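Local coordinates for protein fumarate reductase iron-sulfur subunit (Mycolicibacterium smegmatis, PDB 7D6V) that serves as the iron-sulfur subunit of succinate dehydrogenase, probably relaying electrons from succinate oxidation through its three clusters towards quinone in the membrane, at residues P184-T187 with V188-E192. Residues are numbered along the deposited sequence; the frame is centred on the assembly and turned at random.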
ATOM      1  N   PRO B 184       0.043 -10.903 -18.914  1.00 14.65           N
ATOM      2  CA  PRO B 184       0.046 -11.957 -19.942  1.00 14.65           C
ATOM      3  C   PRO B 184      -1.271 -12.116 -20.683  1.00 14.65           C
ATOM      4  O   PRO B 184      -1.272 -12.670 -21.787  1.00 14.65           O
ATOM      5  CB  PRO B 184       0.396 -13.221 -19.147  1.00 14.65           C
ATOM      6  CG  PRO B 184       0.110 -12.885 -17.727  1.00 14.65           C
ATOM      7  CD  PRO B 184       0.365 -11.429 -17.578  1.00 14.65           C
ATOM      8  N   LEU B 185      -2.386 -11.656 -20.126  1.00 16.48           N
ATOM      9  CA  LEU B 185      -3.690 -11.863 -20.738  1.00 16.48           C
ATOM     10  C   LEU B 185      -4.323 -10.588 -21.278  1.00 16.48           C
ATOM     11  O   LEU B 185      -5.440 -10.647 -21.799  1.00 16.48           O
ATOM     12  CB  LEU B 185      -4.642 -12.528 -19.737  1.00 16.48           C
ATOM     13  CG  LEU B 185      -4.331 -13.987 -19.400  1.00 16.48           C
ATOM     14  CD1 LEU B 185      -5.374 -14.551 -18.463  1.00 16.48           C
ATOM     15  CD2 LEU B 185      -4.245 -14.821 -20.662  1.00 16.48           C
ATOM     16  N   ASP B 186      -3.652  -9.444 -21.173  1.00 16.83           N
ATOM     17  CA  ASP B 186      -4.200  -8.211 -21.717  1.00 16.83           C
ATOM     18  C   ASP B 186      -4.081  -8.195 -23.239  1.00 16.83           C
ATOM     19  O   ASP B 186      -3.222  -8.851 -23.831  1.00 16.83           O
ATOM     20  CB  ASP B 186      -3.496  -6.995 -21.117  1.00 16.83           C
ATOM     21  CG  ASP B 186      -4.245  -5.703 -21.376  1.00 16.83           C
ATOM     22  OD1 ASP B 186      -5.188  -5.398 -20.623  1.00 16.83           O
ATOM     23  OD2 ASP B 186      -3.890  -4.988 -22.335  1.00 16.83           O
ATOM     24  N   THR B 187      -4.961  -7.418 -23.871  1.00 18.23           N
ATOM     25  CA  THR B 187      -5.084  -7.384 -25.322  1.00 18.23           C
ATOM     26  C   THR B 187      -4.681  -6.055 -25.944  1.00 18.23           C
ATOM     27  O   THR B 187      -4.127  -6.046 -27.046  1.00 18.23           O
ATOM     28  CB  THR B 187      -6.530  -7.722 -25.723  1.00 18.23           C
ATOM     29  OG1 THR B 187      -6.758  -9.126 -25.549  1.00 18.23           O
ATOM     30  CG2 THR B 187      -6.817  -7.356 -27.171  1.00 18.23           C
ATOM     31  N   VAL B 188      -4.896  -4.941 -25.253  1.00 17.41           N
ATOM     32  CA  VAL B 188      -4.619  -3.617 -25.800  1.00 17.41           C
ATOM     33  C   VAL B 188      -3.116  -3.362 -25.816  1.00 17.41           C
ATOM     34  O   VAL B 188      -2.372  -3.839 -24.953  1.00 17.41           O
ATOM     35  CB  VAL B 188      -5.373  -2.547 -24.985  1.00 17.41           C
ATOM     36  CG1 VAL B 188      -5.170  -1.164 -25.574  1.00 17.41           C
ATOM     37  CG2 VAL B 188      -6.845  -2.889 -24.925  1.00 17.41           C
ATOM     38  N   ASP B 189      -2.661  -2.600 -26.814  1.00 18.08           N
ATOM     39  CA  ASP B 189      -1.231  -2.355 -26.986  1.00 18.08           C
ATOM     40  C   ASP B 189      -0.732  -1.244 -26.066  1.00 18.08           C
ATOM     41  O   ASP B 189       0.125  -1.476 -25.207  1.00 18.08           O
ATOM     42  CB  ASP B 189      -0.937  -2.021 -28.451  1.00 18.08           C
ATOM     43  CG  ASP B 189       0.534  -2.135 -28.791  1.00 18.08           C
ATOM     44  OD1 ASP B 189       1.334  -2.455 -27.891  1.00 18.08           O
ATOM     45  OD2 ASP B 189       0.889  -1.913 -29.966  1.00 18.08           O
ATOM     46  N   ARG B 190      -1.248  -0.025 -26.243  1.00 16.07           N
ATOM     47  CA  ARG B 190      -0.965   1.162 -25.435  1.00 16.07           C
ATOM     48  C   ARG B 190       0.432   1.739 -25.648  1.00 16.07           C
ATOM     49  O   ARG B 190       0.739   2.795 -25.077  1.00 16.07           O
ATOM     50  CB  ARG B 190      -1.154   0.917 -23.932  1.00 16.07           C
ATOM     51  CG  ARG B 190      -2.552   0.504 -23.527  1.00 16.07           C
ATOM     52  CD  ARG B 190      -2.631   0.311 -22.025  1.00 16.07           C
ATOM     53  NE  ARG B 190      -3.769  -0.513 -21.631  1.00 16.07           N
ATOM     54  CZ  ARG B 190      -3.770  -1.840 -21.647  1.00 16.07           C
ATOM     55  NH1 ARG B 190      -2.693  -2.501 -22.042  1.00 16.07           N
ATOM     56  NH2 ARG B 190      -4.849  -2.507 -21.270  1.00 16.07           N
ATOM     57  N   LYS B 191       1.285   1.098 -26.448  1.00 16.01           N
ATOM     58  CA  LYS B 191       2.657   1.572 -26.604  1.00 16.01           C
ATOM     59  C   LYS B 191       2.704   2.940 -27.276  1.00 16.01           C
ATOM     60  O   LYS B 191       3.428   3.834 -26.828  1.00 16.01           O
ATOM     61  CB  LYS B 191       3.474   0.553 -27.397  1.00 16.01           C
ATOM     62  CG  LYS B 191       3.900  -0.666 -26.596  1.00 16.01           C
ATOM     63  CD  LYS B 191       4.777  -1.582 -27.427  1.00 16.01           C
ATOM     64  CE  LYS B 191       5.062  -2.884 -26.708  1.00 16.01           C
ATOM     65  NZ  LYS B 191       3.849  -3.731 -26.594  1.00 16.01           N
ATOM     66  N   GLU B 192       1.941   3.120 -28.357  1.00 17.45           N
ATOM     67  CA  GLU B 192       1.917   4.411 -29.039  1.00 17.45           C
ATOM     68  C   GLU B 192       1.337   5.504 -28.153  1.00 17.45           C
ATOM     69  O   GLU B 192       1.850   6.628 -28.128  1.00 17.45           O
ATOM     70  CB  GLU B 192       1.123   4.309 -30.340  1.00 17.45           C
ATOM     71  CG  GLU B 192       1.740   3.404 -31.372  1.00 17.45           C
ATOM     72  CD  GLU B 192       3.074   3.925 -31.855  1.00 17.45           C
ATOM     73  OE1 GLU B 192       4.094   3.252 -31.619  1.00 17.45           O
ATOM     74  OE2 GLU B 192       3.104   5.010 -32.473  1.00 17.45           O
TER
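Between Asp186 and Arg190 the backbone leads from the loop that follows helix 171-181 to the start of helix 191-196, with Asp186 and Val188 extended and Arg190 in a left-handed conformation with positive phi. An Asx turn at Asp186, closed by a weak bond, has OD2 of Asp186 accepting from the backbone N of Val188 at 3.1 Å. The main link is an i to i+4 salt bridge. With CG of Asp186 anti to its own N (chi1 -166°), the carboxylate lies forward along the chain and meets the extended arm of Arg190, which comes from the opposite direction. The guanidinium engages it end-on: NH2 of Arg190 reaches OD1 of Asp186 at 3.0 Å in the straightest of the bonds (158° at the hydrogen), and NH1 of Arg190 reaches OD2 of Asp186 at 2.8 Å. NH2 of Arg190 also reaches OD2 of Asp186 at 2.9 Å, so OD2 takes both nitrogens, from the same face of its carboxylate. These three bonds stay near the guanidinium plane, yet the two flat groups are turned 39° apart; NH1 meets OD2 from above the carboxylate plane, whereas NH2 comes to both oxygens on the syn side. Bonds to Thr119 N and the Pro116 and Ser117 carbonyls tie this buried pair to the 116-119 segment, far earlier in the chain. Over the centre of one guanidinium face sits Val188 CB, 3.7 Å above the Arg190 plane.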